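PDB 4QMK: type III secretion system effector protein ExoU, which is probably a patatin-like phospholipase A2 toxin, delivered into host cells by type III secretion and directed to the plasma membrane by a domain that binds phosphatidylinositol 4,5-bisphosphate. Local coordinates for residues T142-L145 and Q146-S150; V258-A262 and N263-D267; H425-Q428 and R429-E432; L538-V541 and G542-Q545; V561-M564 and Q565-D568. One frame throughout, in Å; residues are numbered along the deposited sequence. Where two conformers were deposited one is given.

Contact 1: T142-L145 and Q146-S150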
loop_
_atom_site.group_PDB
_atom_site.type_symbol
_atom_site.label_atom_id
_atom_site.label_comp_id
_atom_site.label_asym_id
_atom_site.label_seq_id
_atom_site.Cartn_x
_atom_site.Cartn_y
_atom_site.Cartn_z
ATOM N N THR A 142 13.256 -9.561 -15.913
ATOM C CA THR A 142 12.705 -10.446 -16.909
ATOM C C THR A 142 13.095 -11.873 -16.607
ATOM O O THR A 142 12.264 -12.764 -16.603
ATOM C CB THR A 142 13.250 -10.124 -18.326
ATOM O OG1 THR A 142 12.922 -8.770 -18.694
ATOM C CG2 THR A 142 12.676 -11.119 -19.375
ATOM N N ALA A 143 14.373 -12.074 -16.356
ATOM C CA ALA A 143 14.891 -13.385 -16.120
ATOM C C ALA A 143 14.173 -14.005 -14.958
ATOM O O ALA A 143 13.765 -15.153 -15.007
ATOM C CB ALA A 143 16.382 -13.306 -15.841
ATOM N N TRP A 144 14.037 -13.247 -13.890
ATOM C CA TRP A 144 13.364 -13.758 -12.722
ATOM C C TRP A 144 11.951 -14.240 -13.040
ATOM O O TRP A 144 11.492 -15.253 -12.488
ATOM C CB TRP A 144 13.305 -12.702 -11.638
ATOM C CG TRP A 144 12.632 -13.185 -10.431
ATOM C CD1 TRP A 144 13.186 -13.905 -9.427
ATOM C CD2 TRP A 144 11.269 -12.984 -10.084
ATOM N NE1 TRP A 144 12.243 -14.179 -8.455
ATOM C CE2 TRP A 144 11.055 -13.618 -8.837
ATOM C CE3 TRP A 144 10.218 -12.318 -10.691
ATOM C CZ2 TRP A 144 9.822 -13.606 -8.186
ATOM C CZ3 TRP A 144 8.971 -12.318 -10.050
ATOM C CH2 TRP A 144 8.789 -12.965 -8.811
ATOM N N LEU A 145 11.261 -13.522 -13.914
ATOM C CA LEU A 145 9.944 -13.919 -14.272
ATOM C C LEU A 145 9.875 -15.283 -14.917
ATOM O O LEU A 145 8.936 -16.024 -14.634
ATOM C CB LEU A 145 9.273 -12.861 -15.116
ATOM C CG LEU A 145 8.736 -11.735 -14.254
ATOM C CD1 LEU A 145 8.589 -10.471 -15.064
ATOM C CD2 LEU A 145 7.413 -12.145 -13.621
ATOM N N GLN A 146 10.845 -15.656 -15.751
ATOM C CA GLN A 146 10.823 -17.038 -16.293
ATOM C C GLN A 146 11.043 -18.079 -15.200
ATOM O O GLN A 146 10.235 -18.992 -15.049
ATOM C CB GLN A 146 11.815 -17.271 -17.418
ATOM C CG GLN A 146 11.293 -16.924 -18.811
ATOM C CD GLN A 146 11.358 -15.430 -19.116
ATOM O OE1 GLN A 146 12.281 -14.733 -18.677
ATOM N NE2 GLN A 146 10.409 -14.937 -19.912
ATOM N N GLU A 147 12.090 -17.907 -14.399
ATOM C CA GLU A 147 12.421 -18.894 -13.367
ATOM C C GLU A 147 11.364 -19.038 -12.273
ATOM O O GLU A 147 11.063 -20.153 -11.843
ATOM C CB GLU A 147 13.775 -18.600 -12.728
ATOM C CG GLU A 147 14.969 -18.931 -13.628
ATOM C CD GLU A 147 15.364 -17.789 -14.571
ATOM O OE1 GLU A 147 15.777 -16.724 -14.056
ATOM O OE2 GLU A 147 15.313 -17.960 -15.821
ATOM N N ALA A 148 10.751 -17.933 -11.882
ATOM C CA ALA A 148 9.818 -17.923 -10.759
ATOM C C ALA A 148 8.358 -18.211 -11.102
ATOM O O ALA A 148 7.498 -18.302 -10.204
ATOM C CB ALA A 148 9.900 -16.576 -10.087
ATOM N N SER A 149 8.070 -18.337 -12.389
ATOM C CA SER A 149 6.720 -18.498 -12.822
ATOM C C SER A 149 5.962 -19.641 -12.124
ATOM O O SER A 149 4.805 -19.456 -11.746
ATOM C CB SER A 149 6.665 -18.665 -14.336
ATOM O OG SER A 149 6.951 -19.998 -14.696
ATOM N N SER A 150 6.570 -20.806 -11.948
ATOM C CA SER A 150 5.828 -21.900 -11.299
ATOM C C SER A 150 5.362 -21.578 -9.866
ATOM O O SER A 150 4.178 -21.751 -9.507
ATOM C CB SER A 150 6.646 -23.173 -11.278
ATOM O OG SER A 150 6.163 -24.047 -10.257
#
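Ala148 lays its methyl group over one face of the Trp144 indole, one turn further along helix 140-157. Ala148 CB stands 3.7 Å from the centroid of the six-membered ring, 23° off the ring normal, a CH-pi contact displaced toward the rim; its nearest ring atom is Trp144 CE2, at 3.4 Å. The indole reaches this place because CG is anti to the backbone N (chi1 -180°) and chi2, at 84°, turns the ring broadside to the methyl. A small side chain suits position 148, since a lone methyl can come within touching distance of the ring face.

The backbone holds the pair at this spacing. Ala148 N donates to Trp144 O at 2.8 Å, and Glu147 N to Ala143 O at 3.3 Å in a nearly straight bond; both are ordinary i to i+4 helical bonds. Gln146 N is gripped less firmly, dividing weak bonds between Thr142 O and Ala143 O.

Further out, Thr142 OG1 bonds to Asp139 OD2 in the residues leading into the helix. Trp144 NE1 donates to Ser158 OG of the second subunit, while Leu159 of that subunit packs on the indole. Tryptophan therefore serves two purposes here: its apolar face takes the methyl within its own helix, and its N-H finds an acceptor across the dimer interface. By lying on one face the methyl probably limits how far the ring can turn, consistent with the N-H being held toward the second subunit.

Contact 2: V258-A262 and N263-D267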
loop_
_atom_site.group_PDB
_atom_site.type_symbol
_atom_site.label_atom_id
_atom_site.label_comp_id
_atom_site.label_asym_id
_atom_site.label_seq_id
_atom_site.Cartn_x
_atom_site.Cartn_y
_atom_site.Cartn_z
ATOM N N VAL A 258 -2.535 -10.645 -16.272
ATOM C CA VAL A 258 -1.918 -9.722 -15.359
ATOM C C VAL A 258 -2.472 -8.339 -15.700
ATOM O O VAL A 258 -2.601 -8.000 -16.871
ATOM C CB VAL A 258 -0.423 -9.760 -15.537
ATOM C CG1 VAL A 258 0.269 -8.811 -14.598
ATOM C CG2 VAL A 258 0.063 -11.162 -15.326
ATOM N N VAL A 259 -2.835 -7.550 -14.702
ATOM C CA VAL A 259 -3.424 -6.208 -14.958
ATOM C C VAL A 259 -2.916 -5.142 -13.987
ATOM O O VAL A 259 -3.058 -5.263 -12.767
ATOM C CB VAL A 259 -4.969 -6.269 -14.838
ATOM C CG1 VAL A 259 -5.601 -4.903 -15.071
ATOM C CG2 VAL A 259 -5.531 -7.319 -15.787
ATOM N N PHE A 260 -2.294 -4.128 -14.533
ATOM C CA PHE A 260 -1.840 -3.009 -13.752
ATOM C C PHE A 260 -2.708 -1.821 -14.133
ATOM O O PHE A 260 -2.933 -1.591 -15.302
ATOM C CB PHE A 260 -0.414 -2.680 -14.115
ATOM C CG PHE A 260 0.576 -3.783 -13.850
ATOM C CD1 PHE A 260 1.054 -4.003 -12.573
ATOM C CD2 PHE A 260 1.066 -4.510 -14.858
ATOM C CE1 PHE A 260 1.941 -5.024 -12.309
ATOM C CE2 PHE A 260 1.970 -5.531 -14.627
ATOM C CZ PHE A 260 2.400 -5.790 -13.347
ATOM N N ASN A 261 -3.178 -1.072 -13.161
ATOM C CA ASN A 261 -3.956 0.150 -13.376
ATOM C C ASN A 261 -4.200 0.890 -12.034
ATOM O O ASN A 261 -3.741 0.439 -10.972
ATOM C CB ASN A 261 -5.278 -0.170 -14.056
ATOM C CG ASN A 261 -6.202 -1.080 -13.207
ATOM O OD1 ASN A 261 -6.110 -1.156 -11.964
ATOM N ND2 ASN A 261 -7.074 -1.781 -13.893
ATOM N N ALA A 262 -4.938 1.990 -12.057
ATOM C CA ALA A 262 -5.089 2.797 -10.835
ATOM C C ALA A 262 -5.872 2.097 -9.737
ATOM O O ALA A 262 -5.679 2.378 -8.550
ATOM C CB ALA A 262 -5.710 4.131 -11.142
ATOM N N ASN A 263 -6.739 1.176 -10.119
ATOM C CA ASN A 263 -7.544 0.477 -9.137
ATOM C C ASN A 263 -6.816 -0.676 -8.408
ATOM O O ASN A 263 -6.922 -0.795 -7.183
ATOM C CB ASN A 263 -8.864 0.046 -9.779
ATOM C CG ASN A 263 -9.792 1.239 -10.057
ATOM O OD1 ASN A 263 -9.425 2.411 -9.835
ATOM N ND2 ASN A 263 -10.993 0.949 -10.551
ATOM N N LEU A 264 -6.034 -1.482 -9.122
ATOM C CA LEU A 264 -5.319 -2.607 -8.488
ATOM C C LEU A 264 -3.928 -2.281 -7.969
ATOM O O LEU A 264 -3.458 -2.903 -6.998
ATOM C CB LEU A 264 -5.162 -3.741 -9.499
ATOM C CG LEU A 264 -6.377 -4.548 -9.941
ATOM C CD1 LEU A 264 -6.209 -5.059 -11.364
ATOM C CD2 LEU A 264 -6.600 -5.699 -8.971
ATOM N N THR A 265 -3.240 -1.356 -8.654
ATOM C CA THR A 265 -1.811 -1.062 -8.395
ATOM C C THR A 265 -1.560 0.444 -8.536
ATOM O O THR A 265 -0.668 0.868 -9.263
ATOM C CB THR A 265 -0.920 -1.809 -9.403
ATOM O OG1 THR A 265 -1.103 -1.274 -10.740
ATOM C CG2 THR A 265 -1.286 -3.245 -9.427
ATOM N N PRO A 266 -2.321 1.248 -7.775
ATOM C CA PRO A 266 -2.257 2.677 -7.859
ATOM C C PRO A 266 -0.866 3.256 -7.720
ATOM O O PRO A 266 -0.500 4.161 -8.487
ATOM C CB PRO A 266 -3.133 3.141 -6.703
ATOM C CG PRO A 266 -3.169 2.011 -5.737
ATOM C CD PRO A 266 -3.126 0.800 -6.615
ATOM N N ASP A 267 -0.092 2.770 -6.755
ATOM C CA ASP A 267 1.209 3.352 -6.483
ATOM C C ASP A 267 2.359 2.714 -7.276
ATOM O O ASP A 267 3.521 2.906 -6.960
ATOM C CB ASP A 267 1.489 3.279 -4.988
ATOM C CG ASP A 267 0.429 4.020 -4.145
ATOM O OD1 ASP A 267 -0.151 5.055 -4.606
ATOM O OD2 ASP A 267 0.196 3.555 -2.994
#
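Asn261 and Thr265 close the turn that follows strand 254-260, with Thr265 N donating to Asn261 O at 3.0 Å as the chain winds through one helix-like loop. The same carbonyl oxygen also accepts from Thr265 OG1 at 3.2 Å, that donor standing 24° out of the carbonyl plane. The hydroxyl gets there because OG1 lies between the backbone N and the carbonyl carbon (chi1 68°), which folds it back over the turn.

Asn261 uses its side chain as well. Its OD1 accepts from Leu264 N at 2.9 Å, an N-H...O angle of 168° making this a straight bond, and more weakly from Asn263 N. The latter makes a weak Asx turn, and the i+3 bond to Leu264 N resembles that of an N-cap, although only a single helix-like turn follows. The other half of the amide, ND2, bonds to Asn244 OD1 on the adjoining strand 242-251, so both ends of the group are fixed.

Apolar contacts flank this polar core. Leu264 CD1 meets Val259 CG1 at 3.8 Å, and Phe260 packs against Phe227 and against Ala273 and Ile276 of helix 270-278. The Thr265 hydroxyl, OG1, lies separately at the edge of the Phe260 ring, near its plane.

Through its carbonyl and its amide, Asn261 accepts from the backbone N-H groups of Thr265 and Leu264 and, weakly, of Asn263, consistent with a compact turn directly after the edge strand.

Contact 3: H425-Q428 and R429-E432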
loop_
_atom_site.group_PDB
_atom_site.type_symbol
_atom_site.label_atom_id
_atom_site.label_comp_id
_atom_site.label_asym_id
_atom_site.label_seq_id
_atom_site.Cartn_x
_atom_site.Cartn_y
_atom_site.Cartn_z
ATOM N N HIS A 425 -11.023 4.222 -40.939
ATOM C CA HIS A 425 -11.845 3.621 -39.977
ATOM C C HIS A 425 -12.646 4.693 -39.205
ATOM O O HIS A 425 -13.831 4.551 -38.979
ATOM C CB HIS A 425 -10.995 2.797 -39.043
ATOM C CG HIS A 425 -11.781 2.143 -37.968
ATOM N ND1 HIS A 425 -11.983 2.726 -36.746
ATOM C CD2 HIS A 425 -12.454 0.975 -37.943
ATOM C CE1 HIS A 425 -12.734 1.937 -36.001
ATOM N NE2 HIS A 425 -13.049 0.878 -36.715
ATOM N N LEU A 426 -12.000 5.787 -38.833
ATOM C CA LEU A 426 -12.667 6.836 -38.038
ATOM C C LEU A 426 -13.757 7.481 -38.837
ATOM O O LEU A 426 -14.792 7.811 -38.288
ATOM C CB LEU A 426 -11.649 7.883 -37.580
ATOM C CG LEU A 426 -10.585 7.337 -36.618
ATOM C CD1 LEU A 426 -9.571 8.369 -36.274
ATOM C CD2 LEU A 426 -11.255 6.833 -35.334
ATOM N N GLN A 427 -13.552 7.600 -40.147
ATOM C CA GLN A 427 -14.539 8.194 -41.026
ATOM C C GLN A 427 -15.754 7.290 -41.152
ATOM O O GLN A 427 -16.877 7.742 -40.989
ATOM C CB GLN A 427 -13.934 8.482 -42.396
ATOM C CG GLN A 427 -13.002 9.701 -42.481
ATOM C CD GLN A 427 -13.737 11.042 -42.370
ATOM O OE1 GLN A 427 -14.173 11.449 -41.284
ATOM N NE2 GLN A 427 -13.887 11.731 -43.506
ATOM N N GLN A 428 -15.533 6.007 -41.404
ATOM C CA GLN A 428 -16.604 5.008 -41.539
ATOM C C GLN A 428 -17.439 4.954 -40.286
ATOM O O GLN A 428 -18.673 4.800 -40.326
ATOM C CB GLN A 428 -15.996 3.636 -41.815
ATOM C CG GLN A 428 -16.988 2.476 -41.837
ATOM C CD GLN A 428 -17.956 2.617 -42.997
ATOM O OE1 GLN A 428 -17.539 2.951 -44.108
ATOM N NE2 GLN A 428 -19.255 2.400 -42.748
ATOM N N ARG A 429 -16.791 5.044 -39.142
ATOM C CA ARG A 429 -17.537 5.016 -37.908
ATOM C C ARG A 429 -18.564 6.187 -37.845
ATOM O O ARG A 429 -19.665 6.037 -37.314
ATOM C CB ARG A 429 -16.602 5.063 -36.693
ATOM C CG ARG A 429 -15.714 3.851 -36.488
ATOM C CD ARG A 429 -16.495 2.575 -36.256
ATOM N NE ARG A 429 -17.234 2.589 -34.986
ATOM C CZ ARG A 429 -18.367 1.908 -34.760
ATOM N NH1 ARG A 429 -18.891 1.177 -35.695
ATOM N NH2 ARG A 429 -18.962 1.973 -33.609
ATOM N N GLU A 430 -18.220 7.338 -38.371
ATOM C CA GLU A 430 -19.172 8.454 -38.355
ATOM C C GLU A 430 -20.442 8.213 -39.211
ATOM O O GLU A 430 -21.447 8.884 -39.013
ATOM C CB GLU A 430 -18.513 9.719 -38.840
ATOM C CG GLU A 430 -17.435 10.271 -37.943
ATOM C CD GLU A 430 -17.058 11.667 -38.377
ATOM O OE1 GLU A 430 -17.649 12.135 -39.387
ATOM O OE2 GLU A 430 -16.201 12.306 -37.729
ATOM N N LEU A 431 -20.383 7.267 -40.147
ATOM C CA LEU A 431 -21.497 6.967 -41.006
ATOM C C LEU A 431 -22.492 5.908 -40.413
ATOM O O LEU A 431 -23.559 5.686 -40.956
ATOM C CB LEU A 431 -20.972 6.466 -42.348
ATOM C CG LEU A 431 -20.038 7.415 -43.103
ATOM C CD1 LEU A 431 -19.710 6.839 -44.470
ATOM C CD2 LEU A 431 -20.667 8.810 -43.234
ATOM N N GLU A 432 -22.135 5.232 -39.341
ATOM C CA GLU A 432 -22.994 4.212 -38.833
ATOM C C GLU A 432 -24.146 4.868 -38.126
ATOM O O GLU A 432 -24.004 5.928 -37.538
ATOM C CB GLU A 432 -22.279 3.311 -37.832
ATOM C CG GLU A 432 -21.015 2.674 -38.324
ATOM C CD GLU A 432 -21.193 1.669 -39.458
ATOM O OE1 GLU A 432 -22.212 0.976 -39.514
ATOM O OE2 GLU A 432 -20.253 1.548 -40.286
#
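His425 and Arg429 run alongside each other on the last turns of helix 408-431, pointing the same way, with the imidazole and guanidinium planes 25° apart. The touching is done by the arginine's aliphatic part: Arg429 CG lies over the histidine face, 4.0 Å from the ring centroid and 29° off its normal, a CH-pi contact, and comes within 3.6 Å of His425 CE1. Bends at both chi2 and chi3 fold the arginine chain along the ring. A long, flexible side chain suits this place, because its methylenes can cover an aromatic face while the charged end goes further. That end forms a salt bridge through NE to Glu331, and the imidazole is fixed at NE2 by a bond to Glu380 O.

Gln428 and Glu432 approach at a slant, the amide and carboxylate planes well inclined to each other. Gln428 NE2 donates to Glu432 OE2 at 2.8 Å, with an N-H...O angle of 173°. The acceptor lies in the plane of the amide, whereas the donor stands above the carboxylate plane. Glu432 is already past the helix, so this bond spans its C-terminal end.

The backbone there loses its regular pattern. Arg429 N keeps the i to i+4 bond to His425 O at 3.0 Å, but Leu431 N turns to Gln428 O, three residues back, also at 3.0 Å. Glu430 reaches outward to a salt bridge with Lys93.

Neutral amide against carboxylate gives a bond without ion pairing, and negative charge on Glu432 would probably strengthen it; the bond links the C-terminal end of the helix to the last full turn before it.

Contact 4: L538-V541 and G542-Q545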
loop_
_atom_site.group_PDB
_atom_site.type_symbol
_atom_site.label_atom_id
_atom_site.label_comp_id
_atom_site.label_asym_id
_atom_site.label_seq_id
_atom_site.Cartn_x
_atom_site.Cartn_y
_atom_site.Cartn_z
ATOM N N LEU A 538 -23.575 7.698 1.602
ATOM C CA LEU A 538 -24.980 7.543 1.901
ATOM C C LEU A 538 -25.393 6.122 1.581
ATOM O O LEU A 538 -26.129 5.511 2.358
ATOM C CB LEU A 538 -25.841 8.546 1.147
ATOM C CG LEU A 538 -27.327 8.312 1.410
ATOM C CD1 LEU A 538 -27.718 8.492 2.864
ATOM C CD2 LEU A 538 -28.149 9.207 0.515
ATOM N N LEU A 539 -24.918 5.582 0.458
ATOM C CA LEU A 539 -25.251 4.169 0.137
ATOM C C LEU A 539 -24.756 3.202 1.189
ATOM O O LEU A 539 -25.432 2.218 1.486
ATOM C CB LEU A 539 -24.745 3.752 -1.227
ATOM C CG LEU A 539 -25.519 4.379 -2.383
ATOM C CD1 LEU A 539 -24.908 3.959 -3.698
ATOM C CD2 LEU A 539 -26.968 3.992 -2.325
ATOM N N GLN A 540 -23.599 3.479 1.778
ATOM C CA GLN A 540 -23.104 2.595 2.863
ATOM C C GLN A 540 -24.054 2.627 4.050
ATOM O O GLN A 540 -24.451 1.585 4.554
ATOM C CB GLN A 540 -21.691 2.974 3.306
ATOM C CG GLN A 540 -20.631 2.828 2.209
ATOM C CD GLN A 540 -20.683 1.463 1.512
ATOM O OE1 GLN A 540 -20.921 0.428 2.151
ATOM N NE2 GLN A 540 -20.488 1.463 0.193
ATOM N N VAL A 541 -24.437 3.834 4.469
ATOM C CA VAL A 541 -25.370 4.001 5.566
ATOM C C VAL A 541 -26.637 3.235 5.253
ATOM O O VAL A 541 -27.169 2.532 6.087
ATOM C CB VAL A 541 -25.774 5.479 5.772
ATOM C CG1 VAL A 541 -26.902 5.556 6.806
ATOM C CG2 VAL A 541 -24.586 6.328 6.199
ATOM N N GLY A 542 -27.129 3.399 4.033
ATOM C CA GLY A 542 -28.342 2.716 3.605
ATOM C C GLY A 542 -28.219 1.225 3.788
ATOM O O GLY A 542 -29.136 0.589 4.290
ATOM N N THR A 543 -27.054 0.675 3.418
ATOM C CA THR A 543 -26.804 -0.768 3.499
ATOM C C THR A 543 -27.076 -1.385 4.885
ATOM O O THR A 543 -27.305 -2.586 4.979
ATOM C CB THR A 543 -25.387 -1.125 3.028
ATOM O OG1 THR A 543 -25.164 -0.581 1.722
ATOM C CG2 THR A 543 -25.215 -2.635 2.962
ATOM N N LYS A 544 -27.102 -0.569 5.939
ATOM C CA LYS A 544 -27.454 -1.048 7.296
ATOM C C LYS A 544 -28.944 -1.352 7.530
ATOM O O LYS A 544 -29.291 -2.483 7.865
ATOM C CB LYS A 544 -26.961 -0.074 8.362
ATOM C CG LYS A 544 -25.544 -0.358 8.847
ATOM C CD LYS A 544 -24.496 -0.325 7.747
ATOM C CE LYS A 544 -23.132 -0.625 8.350
ATOM N NZ LYS A 544 -22.003 -0.590 7.380
ATOM N N GLN A 545 -29.818 -0.365 7.371
ATOM C CA GLN A 545 -31.255 -0.583 7.586
ATOM C C GLN A 545 -31.833 -1.435 6.455
ATOM O O GLN A 545 -31.646 -2.651 6.406
ATOM C CB GLN A 545 -32.041 0.739 7.657
ATOM C CG GLN A 545 -31.649 1.702 8.776
ATOM C CD GLN A 545 -30.421 2.547 8.438
ATOM O OE1 GLN A 545 -29.504 2.091 7.754
ATOM N NE2 GLN A 545 -30.395 3.780 8.935
#
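Thr543 turns its hydroxyl back onto its own helix, OG1 donating to Leu539 O at 2.8 Å. The torsion responsible is chi1 at -53°, which sets OG1 beside the backbone N and anti to the carbonyl carbon; CG2 is left anti to the N. Leu539 O also accepts from Thr543 N at 3.0 Å, and the two donors arrive from opposite faces of the carbonyl plane, so one oxygen is clasped by both hydrogen-bond donors of Thr543. Threonine fits such a place on a helix: the backbone one turn back satisfies its hydroxyl, and its methyl points outward to the Gln565 side chain of helix 555-585.

These residues form the last turns of helix 533-544, where the hydrogen-bonding pattern shifts. Gly542 N still makes a regular i to i+4 bond to Leu538 O at 2.9 Å, with the donor in the carbonyl plane. Lys544 N instead bonds to Val541 O, three residues back, at 3.1 Å, and meets that carbonyl from well above its plane, as in the tighter winding of a 3-10 turn.

Lys544 is bent at chi2 (59°) and straight beyond, which carries its CD to 3.7 Å from Gln540 O while the rest of the chain extends onward. Val541 packs on Leu497. Leu538 is directed to Leu483 and Ile487 of helix 464-491, and Leu539 to Ala560 of helix 555-585; leucines suit these two buried positions, each facing a different neighbouring helix.

Contact 5: V561-M564 and Q565-D568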
loop_
_atom_site.group_PDB
_atom_site.type_symbol
_atom_site.label_atom_id
_atom_site.label_comp_id
_atom_site.label_asym_id
_atom_site.label_seq_id
_atom_site.Cartn_x
_atom_site.Cartn_y
_atom_site.Cartn_z
ATOM N N VAL A 561 -29.775 1.130 -2.942
ATOM C CA VAL A 561 -29.002 0.149 -2.180
ATOM C C VAL A 561 -29.057 -1.209 -2.857
ATOM O O VAL A 561 -28.044 -1.895 -2.927
ATOM C CB VAL A 561 -29.521 0.033 -0.732
ATOM C CG1 VAL A 561 -29.043 -1.223 -0.015
ATOM C CG2 VAL A 561 -29.102 1.263 0.043
ATOM N N ALA A 562 -30.249 -1.612 -3.304
ATOM C CA ALA A 562 -30.416 -2.846 -4.063
ATOM C C ALA A 562 -29.629 -2.755 -5.412
ATOM O O ALA A 562 -29.026 -3.716 -5.855
ATOM C CB ALA A 562 -31.887 -3.117 -4.315
ATOM N N GLU A 563 -29.629 -1.588 -6.033
ATOM C CA GLU A 563 -28.856 -1.384 -7.260
ATOM C C GLU A 563 -27.336 -1.481 -6.985
ATOM O O GLU A 563 -26.593 -2.023 -7.790
ATOM C CB GLU A 563 -29.185 -0.050 -7.852
ATOM C CG GLU A 563 -28.443 0.306 -9.118
ATOM C CD GLU A 563 -28.640 -0.626 -10.284
ATOM O OE1 GLU A 563 -27.713 -0.654 -11.128
ATOM O OE2 GLU A 563 -29.674 -1.305 -10.367
ATOM N N MET A 564 -26.911 -1.000 -5.824
ATOM C CA MET A 564 -25.532 -1.051 -5.460
ATOM C C MET A 564 -25.062 -2.478 -5.323
ATOM O O MET A 564 -23.976 -2.827 -5.799
ATOM C CB MET A 564 -25.264 -0.338 -4.140
ATOM C CG MET A 564 -23.784 -0.198 -3.813
ATOM S SD MET A 564 -23.457 0.318 -2.109
ATOM C CE MET A 564 -24.287 -1.039 -1.281
ATOM N N GLN A 565 -25.871 -3.290 -4.640
ATOM C CA GLN A 565 -25.561 -4.673 -4.383
ATOM C C GLN A 565 -25.575 -5.455 -5.702
ATOM O O GLN A 565 -24.710 -6.291 -5.961
ATOM C CB GLN A 565 -26.495 -5.203 -3.291
ATOM C CG GLN A 565 -26.121 -4.610 -1.920
ATOM C CD GLN A 565 -27.168 -4.746 -0.787
ATOM O OE1 GLN A 565 -28.350 -5.056 -1.010
ATOM N NE2 GLN A 565 -26.727 -4.442 0.451
ATOM N N LYS A 566 -26.488 -5.105 -6.591
ATOM C CA LYS A 566 -26.529 -5.703 -7.918
ATOM C C LYS A 566 -25.211 -5.445 -8.680
ATOM O O LYS A 566 -24.658 -6.349 -9.270
ATOM C CB LYS A 566 -27.741 -5.172 -8.684
ATOM C CG LYS A 566 -27.924 -5.648 -10.121
ATOM C CD LYS A 566 -29.299 -5.231 -10.622
ATOM C CE LYS A 566 -29.509 -5.534 -12.099
ATOM N NZ LYS A 566 -28.567 -4.756 -12.943
ATOM N N ARG A 567 -24.728 -4.210 -8.658
ATOM C CA ARG A 567 -23.481 -3.848 -9.320
ATOM C C ARG A 567 -22.277 -4.536 -8.719
ATOM O O ARG A 567 -21.368 -4.965 -9.468
ATOM C CB ARG A 567 -23.267 -2.361 -9.301
ATOM C CG ARG A 567 -24.092 -1.686 -10.370
ATOM C CD ARG A 567 -23.933 -0.168 -10.443
ATOM N NE ARG A 567 -25.104 0.374 -11.151
ATOM C CZ ARG A 567 -25.207 1.612 -11.580
ATOM N NH1 ARG A 567 -24.234 2.481 -11.371
ATOM N NH2 ARG A 567 -26.303 1.988 -12.199
ATOM N N ASP A 568 -22.292 -4.665 -7.377
ATOM C CA ASP A 568 -21.229 -5.314 -6.690
ATOM C C ASP A 568 -21.098 -6.779 -7.210
ATOM O O ASP A 568 -20.046 -7.169 -7.617
ATOM C CB ASP A 568 -21.423 -5.258 -5.187
ATOM C CG ASP A 568 -21.108 -3.869 -4.586
ATOM O OD1 ASP A 568 -20.437 -3.043 -5.244
ATOM O OD2 ASP A 568 -21.521 -3.576 -3.420
#
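Glu563 and Arg567, one helical turn apart, form a salt bridge in which Glu563 OE1 takes the main bond from Arg567 NE at 2.8 Å. The oxygen uses its anti lone pair, and it sits 17° out of the guanidinium plane at the group's edge. A weaker bond from Arg567 NH2 reaches the same oxygen at 3.2 Å. OE1 alone thus accepts from both nitrogens, a bifurcated arrangement and not a two-oxygen, side-on bridge; the carboxylate and guanidinium planes are 86° apart. Glu563 leaves its backbone with CG anti to the N and bends at chi2 (60°), while Arg567 stretches out from CG to NE to meet it. Opposite charges spaced i to i+4 suit a helix surface, where side chains one turn apart lie on the same face. Lys566 NZ lies 4.4 Å from Glu563 OE2, too far for a salt bridge but probably adding attraction.

Backbone bonds are regular: Gln565 N to Val561 O at 3.1 Å and Asp568 N to Met564 O at 3.0 Å represent the i to i+4 series.

Among the van der Waals contacts, Gln565 runs alongside Val561, whose CG1 lies 4.0 Å from Gln565 NE2. Met564 CE approaches Gln565 CG at 4.1 Å.

On helix 555-585, the buried, flexible Met564 packs against Leu539, Gln540 and Thr543 of helix 533-544, and Gln565 also touches Thr543. Glu563 and Arg567 instead meet Lys525 of helix 517-526 and Asn528 in the loop that follows it.

How the contacts relate
The five contacts follow one another in series along the chain. Contacts 1 and 2 both belong to the patatin-like phospholipase region, on helix 140-157 and at the end of strand 254-260, an outermost strand of the mixed sheet; their centres are 21 Å apart without touching. Contact 3, near the end of helix 408-431, has its centre 33 Å from that of contact 2 and 45 Å from that of contact 4, across the chain's centre from the latter. Contacts 4 and 5 alone touch, 11 Å between centres, where successive helices 533-544 and 555-585 pack together. They lie in the mostly helical C-terminal part, apart from the sheet-containing region, consistent with separate catalytic and membrane-localising parts.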